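Local coordinates for putative uncharacterized protein (Mycobacterium smegmatis, PDB 3UID) that probably acts as a toxin, being an AHA1-family protein with the SRPBCC fold and the structural homologue of a mycobacterial type II toxin involved in the hypoxic response, at residues A[13-24]-A[120-131]; A[38-46]-A[150-158]. All blocks are in the same frame, centred on the assembly; numbering follows the deposited sequence. Where two conformers were deposited one is given.

Contact 1. Residues A[13-24]-A[120-131]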
# COMPACT_ATOMS: atom_id res chain seq x y z
N LEU A 13 13.80 3.34 -11.52
CA LEU A 13 12.76 2.31 -11.59
C LEU A 13 11.88 2.37 -10.35
O LEU A 13 11.51 1.34 -9.78
CB LEU A 13 13.39 0.92 -11.72
CG LEU A 13 14.31 0.73 -12.93
CD1 LEU A 13 14.89 -0.67 -12.92
CD2 LEU A 13 13.56 1.01 -14.22
N THR A 14 11.52 3.58 -9.94
CA THR A 14 10.66 3.76 -8.77
C THR A 14 9.33 4.39 -9.11
O THR A 14 9.23 5.20 -10.03
CB THR A 14 11.32 4.60 -7.65
OG1 THR A 14 11.74 5.87 -8.17
CG2 THR A 14 12.53 3.86 -7.08
N LEU A 15 8.30 3.97 -8.38
CA LEU A 15 7.02 4.66 -8.38
C LEU A 15 6.76 5.17 -6.97
O LEU A 15 6.67 4.39 -6.02
CB LEU A 15 5.89 3.73 -8.82
CG LEU A 15 4.48 4.30 -8.65
CD1 LEU A 15 4.27 5.50 -9.56
CD2 LEU A 15 3.44 3.24 -8.94
N THR A 16 6.69 6.49 -6.83
CA THR A 16 6.51 7.12 -5.53
C THR A 16 5.19 7.85 -5.49
O THR A 16 4.89 8.67 -6.36
CB THR A 16 7.67 8.09 -5.22
OG1 THR A 16 8.91 7.36 -5.22
CG2 THR A 16 7.48 8.72 -3.87
N ILE A 17 4.38 7.51 -4.49
CA ILE A 17 3.13 8.22 -4.26
C ILE A 17 3.25 8.95 -2.93
O ILE A 17 3.70 8.39 -1.93
CB ILE A 17 1.94 7.25 -4.27
CG1 ILE A 17 1.87 6.56 -5.64
CG2 ILE A 17 0.66 7.99 -3.95
CD1 ILE A 17 0.58 5.82 -5.90
N THR A 18 2.88 10.22 -2.94
CA THR A 18 2.93 11.03 -1.73
C THR A 18 1.51 11.43 -1.37
O THR A 18 0.69 11.73 -2.25
CB THR A 18 3.79 12.29 -1.94
OG1 THR A 18 5.09 11.91 -2.42
CG2 THR A 18 3.95 13.08 -0.64
N ALA A 19 1.20 11.39 -0.08
CA ALA A 19 -0.11 11.80 0.42
C ALA A 19 0.07 12.69 1.62
O ALA A 19 1.10 12.66 2.28
CB ALA A 19 -0.92 10.59 0.83
N GLU A 20 -0.95 13.51 1.87
CA GLU A 20 -1.04 14.26 3.11
C GLU A 20 -2.31 13.90 3.84
O GLU A 20 -3.39 13.83 3.25
CB GLU A 20 -0.95 15.76 2.82
CG GLU A 20 0.45 16.18 2.41
CD GLU A 20 0.54 17.62 1.97
OE1 GLU A 20 -0.37 18.41 2.30
OE2 GLU A 20 1.54 17.97 1.30
N PHE A 21 -2.18 13.63 5.14
CA PHE A 21 -3.33 13.20 5.95
C PHE A 21 -3.51 14.15 7.12
O PHE A 21 -2.53 14.55 7.75
CB PHE A 21 -3.09 11.80 6.50
CG PHE A 21 -2.98 10.72 5.46
CD1 PHE A 21 -4.02 10.49 4.57
CD2 PHE A 21 -1.85 9.93 5.38
CE1 PHE A 21 -3.93 9.48 3.61
CE2 PHE A 21 -1.75 8.91 4.43
CZ PHE A 21 -2.79 8.69 3.54
N ALA A 22 -4.76 14.49 7.44
CA ALA A 22 -5.02 15.41 8.55
C ALA A 22 -5.18 14.63 9.86
O ALA A 22 -6.25 14.64 10.47
CB ALA A 22 -6.23 16.28 8.26
N ALA A 23 -4.11 13.95 10.25
CA ALA A 23 -4.05 13.21 11.49
C ALA A 23 -2.59 12.98 11.83
O ALA A 23 -1.72 13.06 10.95
CB ALA A 23 -4.80 11.86 11.34
N PRO A 24 -2.30 12.69 13.10
CA PRO A 24 -0.91 12.52 13.54
C PRO A 24 -0.27 11.26 12.97
O PRO A 24 -0.97 10.32 12.59
CB PRO A 24 -1.04 12.41 15.07
CG PRO A 24 -2.33 13.09 15.39
CD PRO A 24 -3.24 12.82 14.23
N GLY A 120 1.61 19.14 11.91
CA GLY A 120 0.87 18.44 12.95
C GLY A 120 0.11 17.26 12.38
O GLY A 120 -0.44 16.42 13.12
N GLY A 121 0.06 17.22 11.05
CA GLY A 121 -0.54 16.13 10.31
C GLY A 121 0.54 15.19 9.83
O GLY A 121 1.63 15.14 10.41
N THR A 122 0.26 14.44 8.76
CA THR A 122 1.21 13.44 8.28
C THR A 122 1.44 13.54 6.79
O THR A 122 0.49 13.60 6.01
CB THR A 122 0.70 12.01 8.57
OG1 THR A 122 0.58 11.84 9.98
CG2 THR A 122 1.66 10.96 8.01
N ARG A 123 2.71 13.58 6.40
CA ARG A 123 3.04 13.31 5.02
C ARG A 123 3.47 11.86 4.92
O ARG A 123 4.35 11.40 5.67
CB ARG A 123 4.17 14.22 4.54
CG ARG A 123 4.71 13.80 3.18
CD ARG A 123 5.76 14.77 2.69
NE ARG A 123 5.19 16.09 2.45
CZ ARG A 123 5.89 17.15 2.06
NH1 ARG A 123 7.19 17.04 1.85
NH2 ARG A 123 5.28 18.31 1.86
N ALA A 124 2.84 11.13 4.02
CA ALA A 124 3.17 9.73 3.78
C ALA A 124 3.82 9.59 2.42
O ALA A 124 3.27 10.07 1.43
CB ALA A 124 1.93 8.88 3.83
N THR A 125 4.97 8.93 2.38
CA THR A 125 5.67 8.69 1.13
C THR A 125 5.79 7.19 0.93
O THR A 125 6.35 6.49 1.77
CB THR A 125 7.06 9.33 1.13
OG1 THR A 125 6.93 10.74 1.41
CG2 THR A 125 7.73 9.15 -0.22
N TYR A 126 5.23 6.71 -0.18
CA TYR A 126 5.24 5.30 -0.50
C TYR A 126 6.12 5.07 -1.72
O TYR A 126 5.75 5.45 -2.84
CB TYR A 126 3.82 4.84 -0.82
CG TYR A 126 2.75 5.19 0.21
CD1 TYR A 126 2.39 4.29 1.20
CD2 TYR A 126 2.08 6.41 0.16
CE1 TYR A 126 1.38 4.59 2.12
CE2 TYR A 126 1.07 6.73 1.09
CZ TYR A 126 0.73 5.81 2.06
OH TYR A 126 -0.26 6.11 2.98
N VAL A 127 7.29 4.48 -1.51
CA VAL A 127 8.27 4.30 -2.57
C VAL A 127 8.41 2.83 -2.94
O VAL A 127 8.83 2.02 -2.11
CB VAL A 127 9.67 4.83 -2.18
CG1 VAL A 127 10.67 4.64 -3.33
CG2 VAL A 127 9.61 6.30 -1.76
N GLY A 128 8.07 2.51 -4.18
CA GLY A 128 8.19 1.15 -4.70
C GLY A 128 9.30 1.09 -5.73
O GLY A 128 9.32 1.90 -6.66
N THR A 129 10.20 0.13 -5.57
CA THR A 129 11.36 -0.01 -6.43
C THR A 129 11.23 -1.33 -7.19
O THR A 129 11.01 -2.38 -6.58
CB THR A 129 12.66 -0.01 -5.62
OG1 THR A 129 12.77 1.21 -4.88
CG2 THR A 129 13.88 -0.15 -6.56
N TYR A 130 11.37 -1.27 -8.51
CA TYR A 130 11.08 -2.41 -9.37
C TYR A 130 12.32 -2.99 -10.05
O TYR A 130 13.33 -2.31 -10.20
CB TYR A 130 10.01 -2.01 -10.40
CG TYR A 130 8.68 -1.76 -9.75
CD1 TYR A 130 7.68 -2.74 -9.77
CD2 TYR A 130 8.42 -0.58 -9.07
CE1 TYR A 130 6.47 -2.52 -9.16
CE2 TYR A 130 7.20 -0.36 -8.45
CZ TYR A 130 6.23 -1.34 -8.50
OH TYR A 130 5.02 -1.13 -7.88
N ALA A 131 12.25 -4.27 -10.44
CA ALA A 131 13.42 -4.97 -10.96
C ALA A 131 13.84 -4.50 -12.34
O ALA A 131 15.00 -4.60 -12.72
CB ALA A 131 13.17 -6.46 -10.98
O HOH W 1 7.25 12.51 -1.25

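Contact 2. Residues A[38-46]-A[150-158]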
# COMPACT_ATOMS: atom_id res chain seq x y z
N LEU A 38 -6.41 -1.73 7.89
CA LEU A 38 -5.79 -1.89 6.59
C LEU A 38 -6.81 -2.46 5.60
O LEU A 38 -6.95 -1.96 4.47
CB LEU A 38 -4.59 -2.83 6.69
CG LEU A 38 -3.70 -2.89 5.45
CD1 LEU A 38 -3.30 -1.49 5.00
CD2 LEU A 38 -2.50 -3.73 5.77
N GLU A 39 -7.56 -3.47 6.02
CA GLU A 39 -8.59 -4.08 5.19
C GLU A 39 -9.67 -3.07 4.80
O GLU A 39 -10.22 -3.10 3.71
CB GLU A 39 -9.22 -5.27 5.93
CG GLU A 39 -10.31 -5.98 5.13
CD GLU A 39 -10.86 -7.21 5.83
OE1 GLU A 39 -10.09 -8.16 6.08
OE2 GLU A 39 -12.07 -7.22 6.13
N LYS A 40 -9.99 -2.19 5.76
CA LYS A 40 -11.01 -1.18 5.54
C LYS A 40 -10.61 -0.21 4.42
O LYS A 40 -11.38 0.05 3.50
CB LYS A 40 -11.28 -0.42 6.84
CG LYS A 40 -12.25 0.75 6.70
CD LYS A 40 -13.68 0.28 6.35
CE LYS A 40 -14.65 1.46 6.39
NZ LYS A 40 -16.06 1.03 6.16
N VAL A 41 -9.40 0.32 4.51
CA VAL A 41 -8.98 1.33 3.54
C VAL A 41 -8.68 0.72 2.16
O VAL A 41 -8.81 1.39 1.12
CB VAL A 41 -7.80 2.19 4.05
CG1 VAL A 41 -8.24 2.92 5.34
CG2 VAL A 41 -6.55 1.35 4.30
N TRP A 42 -8.32 -0.55 2.15
CA TRP A 42 -8.08 -1.28 0.91
C TRP A 42 -9.37 -1.77 0.25
O TRP A 42 -9.38 -2.13 -0.93
CB TRP A 42 -7.19 -2.49 1.17
CG TRP A 42 -5.74 -2.20 1.28
CD1 TRP A 42 -5.12 -1.00 1.07
CD2 TRP A 42 -4.71 -3.14 1.61
NE1 TRP A 42 -3.76 -1.14 1.26
CE2 TRP A 42 -3.48 -2.44 1.59
CE3 TRP A 42 -4.70 -4.50 1.91
CZ2 TRP A 42 -2.26 -3.06 1.86
CZ3 TRP A 42 -3.47 -5.11 2.19
CH2 TRP A 42 -2.28 -4.39 2.15
N GLY A 43 -10.46 -1.78 1.03
CA GLY A 43 -11.73 -2.34 0.58
C GLY A 43 -12.94 -1.44 0.78
O GLY A 43 -13.79 -1.70 1.64
N PRO A 44 -13.06 -0.39 -0.05
CA PRO A 44 -14.32 0.36 -0.12
C PRO A 44 -15.43 -0.58 -0.63
O PRO A 44 -15.14 -1.68 -1.11
CB PRO A 44 -14.01 1.46 -1.14
CG PRO A 44 -12.94 0.90 -1.99
CD PRO A 44 -12.14 -0.05 -1.15
N PRO A 45 -16.70 -0.18 -0.50
CA PRO A 45 -17.82 -1.08 -0.80
C PRO A 45 -17.74 -1.72 -2.19
O PRO A 45 -18.05 -2.91 -2.33
CB PRO A 45 -19.04 -0.16 -0.71
CG PRO A 45 -18.63 0.90 0.25
CD PRO A 45 -17.18 1.14 -0.05
N SER A 46 -17.33 -0.94 -3.20
CA SER A 46 -17.27 -1.44 -4.57
C SER A 46 -16.08 -2.36 -4.87
O SER A 46 -16.11 -3.10 -5.84
CB SER A 46 -17.28 -0.29 -5.58
OG SER A 46 -16.10 0.48 -5.48
N SER A 150 -7.11 5.08 -4.24
CA SER A 150 -8.32 4.71 -3.51
C SER A 150 -8.05 4.51 -2.03
O SER A 150 -8.81 5.00 -1.19
CB SER A 150 -8.94 3.44 -4.10
OG SER A 150 -10.08 3.02 -3.35
N ALA A 151 -6.98 3.79 -1.70
CA ALA A 151 -6.67 3.52 -0.29
C ALA A 151 -6.40 4.83 0.44
O ALA A 151 -6.86 5.03 1.56
CB ALA A 151 -5.50 2.57 -0.17
N ILE A 152 -5.65 5.72 -0.20
CA ILE A 152 -5.36 7.03 0.39
C ILE A 152 -6.64 7.83 0.65
O ILE A 152 -6.81 8.42 1.73
CB ILE A 152 -4.37 7.80 -0.49
CG1 ILE A 152 -2.97 7.20 -0.29
CG2 ILE A 152 -4.35 9.29 -0.14
CD1 ILE A 152 -2.03 7.49 -1.47
N ASN A 153 -7.56 7.82 -0.30
CA ASN A 153 -8.84 8.48 -0.10
C ASN A 153 -9.67 7.82 1.00
O ASN A 153 -10.36 8.51 1.74
CB ASN A 153 -9.63 8.58 -1.40
CG ASN A 153 -8.94 9.45 -2.41
OD1 ASN A 153 -8.21 10.39 -2.05
ND2 ASN A 153 -9.15 9.16 -3.69
N GLN A 154 -9.59 6.50 1.11
CA GLN A 154 -10.30 5.82 2.20
C GLN A 154 -9.71 6.20 3.55
O GLN A 154 -10.45 6.36 4.52
CB GLN A 154 -10.34 4.30 2.01
CG GLN A 154 -11.25 3.85 0.84
CD GLN A 154 -12.67 4.36 0.98
OE1 GLN A 154 -13.30 4.19 2.03
NE2 GLN A 154 -13.17 5.01 -0.06
N ILE A 155 -8.39 6.33 3.62
CA ILE A 155 -7.76 6.79 4.85
C ILE A 155 -8.28 8.18 5.21
O ILE A 155 -8.67 8.40 6.35
CB ILE A 155 -6.22 6.79 4.76
CG1 ILE A 155 -5.70 5.35 4.70
CG2 ILE A 155 -5.60 7.52 5.96
CD1 ILE A 155 -4.23 5.27 4.27
N ASP A 156 -8.31 9.09 4.24
CA ASP A 156 -8.89 10.42 4.48
C ASP A 156 -10.26 10.30 5.16
O ASP A 156 -10.55 11.00 6.13
CB ASP A 156 -9.08 11.22 3.18
CG ASP A 156 -7.78 11.70 2.57
OD1 ASP A 156 -7.76 11.88 1.33
OD2 ASP A 156 -6.80 11.92 3.30
N ALA A 157 -11.12 9.43 4.63
CA ALA A 157 -12.49 9.33 5.12
C ALA A 157 -12.55 8.87 6.57
O ALA A 157 -13.44 9.29 7.31
CB ALA A 157 -13.30 8.39 4.24
N LEU A 158 -11.60 8.03 6.97
CA LEU A 158 -11.57 7.51 8.33
C LEU A 158 -11.18 8.57 9.35
O LEU A 158 -11.46 8.41 10.53
CB LEU A 158 -10.56 6.36 8.47
CG LEU A 158 -10.79 5.07 7.70
CD1 LEU A 158 -9.79 4.04 8.18
CD2 LEU A 158 -12.21 4.55 7.88
O HOH W 2 -13.51 1.55 2.96
O HOH W 3 -9.15 1.33 -1.54

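Contact 1. Residues A[13-24]-A[120-131]
Ile17 and Tyr126 face each other in the middle of two neighbouring antiparallel strands, 14-21 and 121-129, of the curved sheet of this SRPBCC fold, and each gives its backbone N-H to the other's carbonyl. Tyr126 can be followed outward. Its CB lies 3.7 Å from Ile17 O; with CG turned beside the backbone N (chi1 -52°), the ring is carried past the same oxygen, which meets CD2 at the ring edge, in plane, at 3.3 Å. CE2 next passes the methyl of Ala19, and OH reaches the edge of the Phe21 ring, 3.5 Å from CE2 of Phe21, while hydrogen-bonding to Tyr32 OH. Phe21 comes from the opposite direction and also lays CE2 against Ala124 CB. Beyond Phe21, Thr122 OG1 donates to Ala23 O over 2.8 Å, with the donor 24° out of the carbonyl plane, and so ties the turn to the neighbouring strand. The other face, with Thr16, Thr18, Glu20, Thr125 and Val127, is more polar. There a water donates to Thr18 OG1 and lies 3.2 Å from Thr125 OG1, and Glu20 OE2 lies at the edge of the Arg123 guanidinium, 3.8 Å from NH2, a long and doubtful salt bridge because Glu20 has two conformers. The pairing therefore has two chemistries: the helix-facing side is mostly apolar, its hydroxyls Tyr126 OH and Thr122 OG1 each hydrogen-bonded, whereas the other is richer in hydroxyls and charge.

Contact 2. Residues A[38-46]-A[150-158]
Segment 38-42 of helix 35-42 meets segment 150-158 of the C-terminal helix 144-158 at a steep angle, 117° between the segment axes at a closest approach of 8.4 Å, and the backbones come nearest at Val41 and Gln154. A single knob-into-hole contact joins the two within the helix-grip SRPBCC fold, in which the long C-terminal helix lies against the curved sheet: Val41 is the knob, set among Ala151, Gln154, Ile155 and Leu158. Its CG1, anti to the carbonyl carbon (chi1 -60°), does most of the touching, meeting Ile155 CG1 at 3.6 Å and, across a near-perpendicular approach, Leu158 CD1 at a tight 3.4 Å. The other methyl of Leu158, CD2, touches Lys40 CG, the two side chains crossing obliquely. On the other flank of the knob, the methyl of Ala151 touches the indole edge of Trp42 at CD1, in the ring plane, while Leu38 CD1 lies over one face of that indole. Pro44, farther along the chain, brings CB to 3.8 Å from Gln154 NE2 and CG near Ser150 OG. No direct hydrogen bond joins the segments; water does the bridging. One water donates to both Lys40 O and Gln154 OE1, linking a main-chain carbonyl to the bent glutamine side chain. A second donates to Val41 O and lies 2.6 Å from Ser150 OG, while the same carbonyl oxygen also takes a CA-H...O contact from Ala151 CA at 3.3 Å.

Contact 1 pairs two strands of the sheet, and contact 2 packs a short helix on the helix lying across that sheet; their centres are 15 Å apart. They meet directly through the aromatic and aliphatic side of 13-24: Phe21 CE1 touches Ile155 CG2 at 3.5 Å, and Ile17 CG2 touches Ile152 CD1 at 3.7 Å. Segment 150-158 of helix 144-158 is thus held between strand 14-21 and Val41 of helix 35-42, with Ile155 meeting both. Tyr32 of helix 25-33 joins them again, bonding to Tyr126 and touching Ile155 and Leu38. The segments alternate along the chain, and their side chains meet in one core.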